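Local coordinates for protein putative Nitroreductase (Anabaena variabilis ATCC 29413, PDB 3EO7) that binds flavin mononucleotide and probably works as an FMN-dependent oxidoreductase of the nitroreductase family, at residues T189-G194 and V501-T506; L354-Q359 and G464-L469; I435-D440 and M458-L463. All blocks are in the same frame, centred on the assembly; numbering follows the deposited sequence.

Interaction 1: residues T189-G194 and V501-T506. With FMN (flavin mononucleotide), chain B.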
loop_
_atom_site.group_PDB
_atom_site.type_symbol
_atom_site.label_atom_id
_atom_site.label_comp_id
_atom_site.label_asym_id
_atom_site.label_seq_id
_atom_site.Cartn_x
_atom_site.Cartn_y
_atom_site.Cartn_z
ATOM N N THR A 189 -2.570 2.849 2.469
ATOM C CA THR A 189 -1.285 2.930 3.126
ATOM C C THR A 189 -0.263 2.079 2.395
ATOM O O THR A 189 0.843 2.534 2.178
ATOM C CB THR A 189 -1.400 2.578 4.591
ATOM O OG1 THR A 189 -2.265 3.532 5.245
ATOM C CG2 THR A 189 -0.024 2.555 5.260
ATOM N N GLY A 190 -0.630 0.860 1.967
ATOM C CA GLY A 190 0.273 0.015 1.204
ATOM C C GLY A 190 0.758 0.675 -0.075
ATOM O O GLY A 190 1.922 0.556 -0.414
ATOM N N HIS A 191 -0.126 1.402 -0.759
ATOM C CA HIS A 191 0.261 2.133 -1.968
ATOM C C HIS A 191 1.342 3.164 -1.629
ATOM O O HIS A 191 2.350 3.297 -2.360
ATOM C CB HIS A 191 -0.937 2.824 -2.655
ATOM C CG HIS A 191 -1.752 1.922 -3.540
ATOM N ND1 HIS A 191 -1.458 1.731 -4.869
ATOM C CD2 HIS A 191 -2.828 1.136 -3.276
ATOM C CE1 HIS A 191 -2.345 0.883 -5.396
ATOM N NE2 HIS A 191 -3.192 0.517 -4.456
ATOM N N LEU A 192 1.135 3.901 -0.545
ATOM C CA LEU A 192 2.148 4.856 -0.075
ATOM C C LEU A 192 3.473 4.168 0.259
ATOM O O LEU A 192 4.547 4.672 -0.076
ATOM C CB LEU A 192 1.591 5.616 1.123
ATOM C CG LEU A 192 2.572 6.509 1.885
ATOM C CD1 LEU A 192 3.195 7.550 0.953
ATOM C CD2 LEU A 192 1.746 7.188 3.009
ATOM N N LEU A 193 3.415 3.009 0.915
ATOM C CA LEU A 193 4.626 2.237 1.187
ATOM C C LEU A 193 5.375 1.876 -0.086
ATOM O O LEU A 193 6.613 1.921 -0.094
ATOM C CB LEU A 193 4.332 0.955 1.973
ATOM C CG LEU A 193 3.698 1.082 3.383
ATOM C CD1 LEU A 193 3.635 -0.323 4.026
ATOM C CD2 LEU A 193 4.472 2.078 4.259
ATOM N N GLY A 194 4.638 1.495 -1.149
ATOM C CA GLY A 194 5.265 1.230 -2.467
ATOM C C GLY A 194 5.977 2.487 -2.978
ATOM O O GLY A 194 7.113 2.420 -3.484
ATOM N N VAL A 501 -10.502 -12.785 -1.237
ATOM C CA VAL A 501 -10.026 -11.697 -2.080
ATOM C C VAL A 501 -9.829 -10.456 -1.204
ATOM O O VAL A 501 -10.747 -10.065 -0.452
ATOM C CB VAL A 501 -11.000 -11.383 -3.236
ATOM C CG1 VAL A 501 -10.573 -10.126 -3.969
ATOM C CG2 VAL A 501 -11.116 -12.589 -4.201
ATOM N N ILE A 502 -8.626 -9.889 -1.285
ATOM C CA ILE A 502 -8.205 -8.696 -0.534
ATOM C C ILE A 502 -8.242 -7.432 -1.394
ATOM O O ILE A 502 -8.599 -6.370 -0.927
ATOM C CB ILE A 502 -6.723 -8.902 -0.031
ATOM C CG1 ILE A 502 -6.633 -10.145 0.856
ATOM C CG2 ILE A 502 -6.183 -7.681 0.691
ATOM C CD1 ILE A 502 -7.613 -10.096 1.975
ATOM N N TYR A 503 -7.845 -7.542 -2.662
ATOM C CA TYR A 503 -7.749 -6.359 -3.504
ATOM C C TYR A 503 -7.838 -6.757 -4.958
ATOM O O TYR A 503 -7.529 -7.896 -5.304
ATOM C CB TYR A 503 -6.422 -5.648 -3.200
ATOM C CG TYR A 503 -6.203 -4.262 -3.763
ATOM C CD1 TYR A 503 -7.243 -3.337 -3.852
ATOM C CD2 TYR A 503 -4.929 -3.856 -4.144
ATOM C CE1 TYR A 503 -7.047 -2.071 -4.358
ATOM C CE2 TYR A 503 -4.695 -2.568 -4.634
ATOM C CZ TYR A 503 -5.751 -1.674 -4.715
ATOM O OH TYR A 503 -5.588 -0.427 -5.170
ATOM N N ILE A 504 -8.264 -5.796 -5.777
ATOM C CA ILE A 504 -8.404 -5.936 -7.215
ATOM C C ILE A 504 -7.690 -4.770 -7.894
ATOM O O ILE A 504 -7.796 -3.624 -7.464
ATOM C CB ILE A 504 -9.894 -5.909 -7.632
ATOM C CG1 ILE A 504 -10.612 -7.085 -6.987
ATOM C CG2 ILE A 504 -10.070 -5.812 -9.152
ATOM C CD1 ILE A 504 -12.146 -7.097 -7.243
ATOM N N THR A 505 -6.955 -5.089 -8.946
ATOM C CA THR A 505 -6.301 -4.079 -9.781
ATOM C C THR A 505 -6.665 -4.361 -11.249
ATOM O O THR A 505 -6.352 -5.426 -11.767
ATOM C CB THR A 505 -4.782 -4.043 -9.616
ATOM O OG1 THR A 505 -4.422 -3.783 -8.262
ATOM C CG2 THR A 505 -4.138 -2.970 -10.579
ATOM N N THR A 506 -7.343 -3.401 -11.875
ATOM C CA THR A 506 -7.757 -3.478 -13.268
ATOM C C THR A 506 -6.673 -2.867 -14.134
ATOM O O THR A 506 -5.991 -1.939 -13.719
ATOM C CB THR A 506 -9.115 -2.765 -13.545
ATOM O OG1 THR A 506 -9.001 -1.353 -13.265
ATOM C CG2 THR A 506 -10.272 -3.406 -12.699
HETATM N N1 FMN B . -11.210 4.016 -8.509
HETATM C C2 FMN B . -12.423 3.609 -9.039
HETATM O O2 FMN B . -12.894 4.157 -10.030
HETATM N N3 FMN B . -13.183 2.611 -8.489
HETATM C C4 FMN B . -12.811 1.969 -7.345
HETATM O O4 FMN B . -13.443 0.953 -7.002
HETATM C C4A FMN B . -11.594 2.342 -6.780
HETATM N N5 FMN B . -11.184 1.767 -5.592
HETATM C C5A FMN B . -9.912 2.080 -5.071
HETATM C C6 FMN B . -9.411 1.439 -3.943
HETATM C C7 FMN B . -8.163 1.764 -3.412
HETATM C C7M FMN B . -7.589 0.954 -2.240
HETATM C C8 FMN B . -7.389 2.745 -4.017
HETATM C C8M FMN B . -5.954 3.006 -3.609
HETATM C C9 FMN B . -7.867 3.406 -5.164
HETATM C C9A FMN B . -9.127 3.071 -5.689
HETATM N N10 FMN B . -9.611 3.725 -6.816
HETATM C C10 FMN B . -10.811 3.361 -7.363
HETATM C "C1'" FMN B . -8.928 4.959 -7.370
HETATM C "C2'" FMN B . -9.177 6.206 -6.547
HETATM O "O2'" FMN B . -10.482 6.742 -6.859
HETATM C "C3'" FMN B . -8.071 7.221 -6.829
HETATM O "O3'" FMN B . -6.822 6.735 -6.329
HETATM C "C4'" FMN B . -8.366 8.634 -6.292
HETATM O "O4'" FMN B . -9.553 9.192 -6.923
HETATM C "C5'" FMN B . -7.174 9.542 -6.524
HETATM O "O5'" FMN B . -6.837 9.637 -7.882
HETATM P P FMN B . -5.407 9.235 -8.426
HETATM O O1P FMN B . -5.218 7.742 -8.179
HETATM O O2P FMN B . -5.455 9.570 -9.912
HETATM O O3P FMN B . -4.351 10.036 -7.723
#
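H191, on helix 181-202, and Y503, on strand 500-508, meet across a wide separation of their backbones, with CA of H191 lying 11.8 Å from CA of Y503. Two long aromatic side chains, each leaving its backbone toward the other segment, suit such a span. NE2 of H191 and OH of Y503 make a hydrogen bond of 2.7 Å with an angle of 150°, and either atom could be the donor. The hydroxyl comes to the edge of the imidazole, near its plane. The two rings meet rim to rim, planes at 85°, and neither lies over the face of the other. With CG of Y503 anti to the backbone N (chi1 -169°), the phenol extends from the strand to reach both the histidine and the flavin: CE1 of Y503 is 3.7 Å from C7M of FMN. H191 CD2 lies equally near C8M of FMN, at 3.7 Å. The pair thus lines the pocket at the dimethylbenzene end of the isoalloxazine. Behind it, ND1 of H191 hydrogen-bonds to Q465 of helix 452-473, while a classic beta bulge at I502 and Y503, opposite H437, joins strand 500-508 to strand 433-439.

Interaction 2: residues L354-Q359 and G464-L469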
loop_
_atom_site.group_PDB
_atom_site.type_symbol
_atom_site.label_atom_id
_atom_site.label_comp_id
_atom_site.label_asym_id
_atom_site.label_seq_id
_atom_site.Cartn_x
_atom_site.Cartn_y
_atom_site.Cartn_z
ATOM N N LEU A 354 4.014 -7.689 -14.550
ATOM C CA LEU A 354 4.254 -8.709 -13.530
ATOM C C LEU A 354 5.724 -8.734 -13.115
ATOM O O LEU A 354 6.051 -8.977 -11.949
ATOM C CB LEU A 354 3.810 -10.081 -14.027
ATOM C CG LEU A 354 2.316 -10.250 -14.294
ATOM C CD1 LEU A 354 2.005 -11.682 -14.887
ATOM C CD2 LEU A 354 1.523 -9.965 -13.010
ATOM N N ASP A 355 6.605 -8.524 -14.072
ATOM C CA ASP A 355 8.039 -8.549 -13.795
ATOM C C ASP A 355 8.437 -7.437 -12.825
ATOM O O ASP A 355 9.136 -7.681 -11.854
ATOM C CB ASP A 355 8.823 -8.403 -15.102
ATOM C CG ASP A 355 10.315 -8.586 -14.902
ATOM O OD1 ASP A 355 10.735 -9.710 -14.574
ATOM O OD2 ASP A 355 11.060 -7.589 -15.105
ATOM N N PHE A 356 7.956 -6.224 -13.080
ATOM C CA PHE A 356 8.303 -5.095 -12.231
ATOM C C PHE A 356 7.690 -5.263 -10.836
ATOM O O PHE A 356 8.284 -4.892 -9.839
ATOM C CB PHE A 356 7.902 -3.775 -12.844
ATOM C CG PHE A 356 8.185 -2.611 -11.937
ATOM C CD1 PHE A 356 9.502 -2.238 -11.704
ATOM C CD2 PHE A 356 7.184 -1.904 -11.321
ATOM C CE1 PHE A 356 9.808 -1.177 -10.854
ATOM C CE2 PHE A 356 7.488 -0.812 -10.473
ATOM C CZ PHE A 356 8.807 -0.467 -10.235
ATOM N N THR A 357 6.485 -5.830 -10.787
ATOM C CA THR A 357 5.759 -5.931 -9.532
ATOM C C THR A 357 6.299 -7.050 -8.653
ATOM O O THR A 357 6.511 -6.845 -7.462
ATOM C CB THR A 357 4.272 -6.155 -9.819
ATOM O OG1 THR A 357 3.786 -5.058 -10.610
ATOM C CG2 THR A 357 3.458 -6.309 -8.496
ATOM N N TYR A 358 6.500 -8.223 -9.252
ATOM C CA TYR A 358 6.902 -9.437 -8.531
ATOM C C TYR A 358 8.339 -9.923 -8.633
ATOM O O TYR A 358 8.700 -10.858 -7.909
ATOM C CB TYR A 358 5.989 -10.600 -8.953
ATOM C CG TYR A 358 4.527 -10.390 -8.606
ATOM C CD1 TYR A 358 4.029 -10.793 -7.392
ATOM C CD2 TYR A 358 3.654 -9.805 -9.508
ATOM C CE1 TYR A 358 2.675 -10.633 -7.071
ATOM C CE2 TYR A 358 2.301 -9.625 -9.188
ATOM C CZ TYR A 358 1.828 -10.058 -7.969
ATOM O OH TYR A 358 0.502 -9.918 -7.636
ATOM N N GLN A 359 9.125 -9.343 -9.544
ATOM C CA GLN A 359 10.507 -9.762 -9.824
ATOM C C GLN A 359 11.471 -8.586 -9.680
ATOM O O GLN A 359 12.209 -8.222 -10.623
ATOM C CB GLN A 359 10.589 -10.377 -11.226
ATOM C CG GLN A 359 9.482 -11.403 -11.556
ATOM C CD GLN A 359 9.489 -12.687 -10.725
ATOM O OE1 GLN A 359 10.551 -13.193 -10.315
ATOM N NE2 GLN A 359 8.288 -13.262 -10.517
ATOM N N GLY A 464 0.107 -3.373 -5.530
ATOM C CA GLY A 464 -0.735 -2.540 -6.373
ATOM C C GLY A 464 -0.011 -1.307 -6.892
ATOM O O GLY A 464 -0.112 -0.953 -8.054
ATOM N N GLN A 465 0.781 -0.658 -6.043
ATOM C CA GLN A 465 1.412 0.574 -6.501
ATOM C C GLN A 465 2.458 0.273 -7.571
ATOM O O GLN A 465 2.623 1.041 -8.507
ATOM C CB GLN A 465 2.009 1.365 -5.348
ATOM C CG GLN A 465 2.533 2.731 -5.753
ATOM C CD GLN A 465 1.459 3.721 -6.230
ATOM O OE1 GLN A 465 0.277 3.422 -6.245
ATOM N NE2 GLN A 465 1.891 4.933 -6.618
ATOM N N ARG A 466 3.176 -0.847 -7.408
ATOM C CA ARG A 466 4.161 -1.222 -8.405
ATOM C C ARG A 466 3.451 -1.498 -9.727
ATOM O O ARG A 466 3.924 -1.097 -10.774
ATOM C CB ARG A 466 4.977 -2.423 -7.942
ATOM C CG ARG A 466 5.864 -2.134 -6.718
ATOM C CD ARG A 466 6.729 -3.335 -6.343
ATOM N NE ARG A 466 7.817 -3.599 -7.296
ATOM C CZ ARG A 466 9.086 -3.220 -7.129
ATOM N NH1 ARG A 466 9.429 -2.548 -6.057
ATOM N NH2 ARG A 466 10.016 -3.505 -8.025
ATOM N N LEU A 467 2.303 -2.164 -9.669
ATOM C CA LEU A 467 1.523 -2.446 -10.876
ATOM C C LEU A 467 1.012 -1.151 -11.519
ATOM O O LEU A 467 1.035 -1.020 -12.737
ATOM C CB LEU A 467 0.297 -3.360 -10.561
ATOM C CG LEU A 467 0.508 -4.838 -10.277
ATOM C CD1 LEU A 467 -0.739 -5.480 -9.627
ATOM C CD2 LEU A 467 0.859 -5.545 -11.618
ATOM N N ASN A 468 0.508 -0.214 -10.709
ATOM C CA ASN A 468 0.008 1.058 -11.207
ATOM C C ASN A 468 1.123 1.852 -11.933
ATOM O O ASN A 468 0.924 2.348 -13.027
ATOM C CB ASN A 468 -0.618 1.935 -10.098
ATOM C CG ASN A 468 -2.074 1.578 -9.794
ATOM O OD1 ASN A 468 -2.974 2.391 -10.041
ATOM N ND2 ASN A 468 -2.314 0.379 -9.266
ATOM N N LEU A 469 2.285 1.945 -11.301
ATOM C CA LEU A 469 3.424 2.681 -11.863
ATOM C C LEU A 469 3.905 2.016 -13.150
ATOM O O LEU A 469 4.115 2.701 -14.173
ATOM C CB LEU A 469 4.528 2.812 -10.824
ATOM C CG LEU A 469 4.223 3.770 -9.657
ATOM C CD1 LEU A 469 5.315 3.667 -8.558
ATOM C CD2 LEU A 469 4.031 5.211 -10.158
#
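The ring of F356 carries the guanidinium of R466 over one face, while the backbone O of R466 sits at the ring's edge, in its plane. The two flat groups are stacked, with centres 4.3 Å apart and planes at 24°. CZ of R466 sits over the ring face, a cation-pi geometry. The nearest part of the guanidinium, NH2, is offset toward the rim and lies 3.7 Å from CE1 of F356. The same arginine grips the backbone of the same phenylalanine, side-on through two nitrogens: NE and NH2 of R466 each donate to O of F356 at 2.9 Å. That oxygen lies in the guanidinium plane, so the two bonds hold the group flat while the ring packs beneath it. A bend at chi3 turns the arginine chain so that this fit is possible. Next to this pair, L467 crosses T357 at about a right angle, CD2 of L467 reaching 3.1 Å from OG1 of T357, and the leucine's CG packs on the threonine methyl; the hydroxyl itself is hydrogen-bonded to L353 O one turn earlier. The helical segments approach to 8.4 Å between axes and run roughly antiparallel, at 147°. Arginine suits its place because a long chain ends in a flat, donor-rich guanidinium, and because F356 O lies near the C-terminal end of helix 347-358, where a carbonyl can take a donor from another helix. With its NH1 in a salt bridge to E197 of helix 181-202, the buried cation has carbonyl, ring and carboxylate around it, which probably offsets the cost of keeping the charge inside.

Interaction 3: residues I435-D440 and M458-L463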
loop_
_atom_site.group_PDB
_atom_site.type_symbol
_atom_site.label_atom_id
_atom_site.label_comp_id
_atom_site.label_asym_id
_atom_site.label_seq_id
_atom_site.Cartn_x
_atom_site.Cartn_y
_atom_site.Cartn_z
ATOM N N ILE A 435 -6.237 -8.165 -11.876
ATOM C CA ILE A 435 -5.430 -8.894 -10.908
ATOM C C ILE A 435 -6.056 -8.918 -9.507
ATOM O O ILE A 435 -6.353 -7.875 -8.928
ATOM C CB ILE A 435 -4.004 -8.309 -10.877
ATOM C CG1 ILE A 435 -3.369 -8.427 -12.276
ATOM C CG2 ILE A 435 -3.107 -9.003 -9.837
ATOM C CD1 ILE A 435 -1.993 -7.824 -12.326
ATOM N N PHE A 436 -6.255 -10.128 -8.987
ATOM C CA PHE A 436 -6.838 -10.363 -7.676
ATOM C C PHE A 436 -5.763 -10.813 -6.698
ATOM O O PHE A 436 -5.067 -11.783 -6.951
ATOM C CB PHE A 436 -7.900 -11.463 -7.745
ATOM C CG PHE A 436 -9.098 -11.088 -8.561
ATOM C CD1 PHE A 436 -9.073 -11.167 -9.944
ATOM C CD2 PHE A 436 -10.227 -10.590 -7.948
ATOM C CE1 PHE A 436 -10.177 -10.738 -10.687
ATOM C CE2 PHE A 436 -11.315 -10.175 -8.682
ATOM C CZ PHE A 436 -11.286 -10.244 -10.046
ATOM N N HIS A 437 -5.612 -10.065 -5.604
ATOM C CA HIS A 437 -4.750 -10.460 -4.522
ATOM C C HIS A 437 -5.636 -11.117 -3.483
ATOM O O HIS A 437 -6.677 -10.572 -3.089
ATOM C CB HIS A 437 -4.024 -9.237 -3.941
ATOM C CG HIS A 437 -2.992 -8.691 -4.858
ATOM N ND1 HIS A 437 -2.978 -7.375 -5.257
ATOM C CD2 HIS A 437 -1.965 -9.296 -5.500
ATOM C CE1 HIS A 437 -1.956 -7.184 -6.074
ATOM N NE2 HIS A 437 -1.328 -8.338 -6.252
ATOM N N THR A 438 -5.218 -12.290 -3.033
ATOM C CA THR A 438 -5.995 -13.060 -2.096
ATOM C C THR A 438 -5.139 -13.588 -0.952
ATOM O O THR A 438 -3.910 -13.576 -1.012
ATOM C CB THR A 438 -6.637 -14.281 -2.800
ATOM O OG1 THR A 438 -5.638 -15.276 -3.028
ATOM C CG2 THR A 438 -7.344 -13.891 -4.153
ATOM N N SER A 439 -5.813 -14.044 0.087
ATOM C CA SER A 439 -5.151 -14.664 1.218
ATOM C C SER A 439 -6.053 -15.621 1.969
ATOM O O SER A 439 -7.236 -15.361 2.147
ATOM C CB SER A 439 -4.667 -13.584 2.214
ATOM O OG SER A 439 -3.858 -14.131 3.242
ATOM N N ASP A 440 -5.499 -16.745 2.381
ATOM C CA ASP A 440 -6.172 -17.628 3.292
ATOM C C ASP A 440 -6.064 -16.979 4.663
ATOM O O ASP A 440 -5.027 -17.027 5.315
ATOM C CB ASP A 440 -5.542 -19.030 3.250
ATOM C CG ASP A 440 -6.100 -19.973 4.300
ATOM O OD1 ASP A 440 -6.784 -19.565 5.285
ATOM O OD2 ASP A 440 -5.828 -21.183 4.118
HETATM N N MSE A 458 -1.850 -3.891 3.533
HETATM C CA MSE A 458 -0.716 -3.023 3.188
HETATM C C MSE A 458 0.156 -3.680 2.104
HETATM O O MSE A 458 0.585 -3.020 1.155
HETATM C CB MSE A 458 0.098 -2.640 4.407
HETATM C CG MSE A 458 -0.633 -1.600 5.253
HETATM SE SE MSE A 458 0.456 -0.929 6.722
HETATM C CE MSE A 458 0.394 -2.423 7.908
ATOM N N ASP A 459 0.417 -4.977 2.215
ATOM C CA ASP A 459 1.215 -5.653 1.188
ATOM C C ASP A 459 0.529 -5.628 -0.184
ATOM O O ASP A 459 1.196 -5.406 -1.194
ATOM C CB ASP A 459 1.541 -7.088 1.586
ATOM C CG ASP A 459 2.689 -7.183 2.592
ATOM O OD1 ASP A 459 3.419 -6.166 2.819
ATOM O OD2 ASP A 459 2.844 -8.315 3.166
ATOM N N ALA A 460 -0.788 -5.861 -0.224
ATOM C CA ALA A 460 -1.539 -5.814 -1.470
ATOM C C ALA A 460 -1.492 -4.434 -2.104
ATOM O O ALA A 460 -1.309 -4.301 -3.332
ATOM C CB ALA A 460 -2.990 -6.277 -1.254
ATOM N N GLY A 461 -1.624 -3.391 -1.288
ATOM C CA GLY A 461 -1.504 -2.020 -1.800
ATOM C C GLY A 461 -0.112 -1.712 -2.322
ATOM O O GLY A 461 0.046 -0.993 -3.303
ATOM N N HIS A 462 0.911 -2.260 -1.672
ATOM C CA HIS A 462 2.303 -2.086 -2.080
ATOM C C HIS A 462 2.496 -2.744 -3.470
ATOM O O HIS A 462 2.985 -2.111 -4.413
ATOM C CB HIS A 462 3.214 -2.657 -0.984
ATOM C CG HIS A 462 4.692 -2.510 -1.228
ATOM N ND1 HIS A 462 5.607 -2.779 -0.229
ATOM C CD2 HIS A 462 5.423 -2.151 -2.317
ATOM C CE1 HIS A 462 6.831 -2.608 -0.699
ATOM N NE2 HIS A 462 6.752 -2.217 -1.955
ATOM N N LEU A 463 2.082 -3.993 -3.619
ATOM C CA LEU A 463 2.090 -4.652 -4.942
ATOM C C LEU A 463 1.294 -3.803 -5.936
ATOM O O LEU A 463 1.742 -3.574 -7.060
ATOM C CB LEU A 463 1.508 -6.069 -4.840
ATOM C CG LEU A 463 2.316 -7.102 -4.059
ATOM C CD1 LEU A 463 1.486 -8.410 -3.950
ATOM C CD2 LEU A 463 3.704 -7.362 -4.727
#
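The imidazole of H437 overlaps the side chain of L463, meeting it neither squarely face-on nor edge-on. NE2 of H437 is 3.6 Å from CD1 of L463, and CE1 of H437 lies 3.8 Å from the leucine's CB, so methyl and methylene together support the outer end of the ring. Nearer the strand, CB of H437 faces CB of A460 at 4.1 Å. A460 and L463 are three residues, nearly one turn, apart on helix 452-473, and both point toward strand 433-439. A small alanine suits the point where CA of H437 comes within 6.4 Å of CA of A460, whereas the longer leucine fills the space farther along, beside the ring. The histidine's CG lies beside its backbone N (chi1 -71°), which carries the imidazole along the helix from A460 to L463. L467, one turn farther on, also touches H437, and T382 of strand 381-390 packs against H437 within the sheet. The polar tip is satisfied elsewhere: NE2 of H437 is hydrogen-bonded to the hydroxyl of Y358, at the end of helix 347-358. Replacing H437 with an alanine here would probably open a gap beside L463 and leave the Y358 hydroxyl without this partner. H437 belongs to the strand next to 500-508, and its side chain ties that part of the sheet to helix 452-473 and helix 347-358. Across the present contact the chemistry is that of van der Waals packing, with ND1 of H437 standing 4.0 Å from O of A460. Histidine suits this place because a ring resting on the aliphatic groups of A460 and L463 still offers a buried nitrogen, NE2, which the tyrosine hydroxyl satisfies.

All three contacts are buried: interactions 2 and 3 both use helix 452-473, and interaction 1 touches it through H191 and Q465. Interactions 1 and 3 reach adjacent strands of one sheet, whereas interaction 2 joins two helices and meets interaction 3 where Y358 bonds to H437. Chemistry follows place. Interaction 1, the smallest in buried area, lines the flavin pocket with one polar aromatic pair; interaction 2, the largest and farthest from the chain centre, pairs a cation with a ring and a backbone carbonyl; interaction 3 is chiefly apolar. Interaction 1 also brings together the two nitroreductase-family regions of the chain, consistent with FMN binding between paired halves as in dimeric relatives.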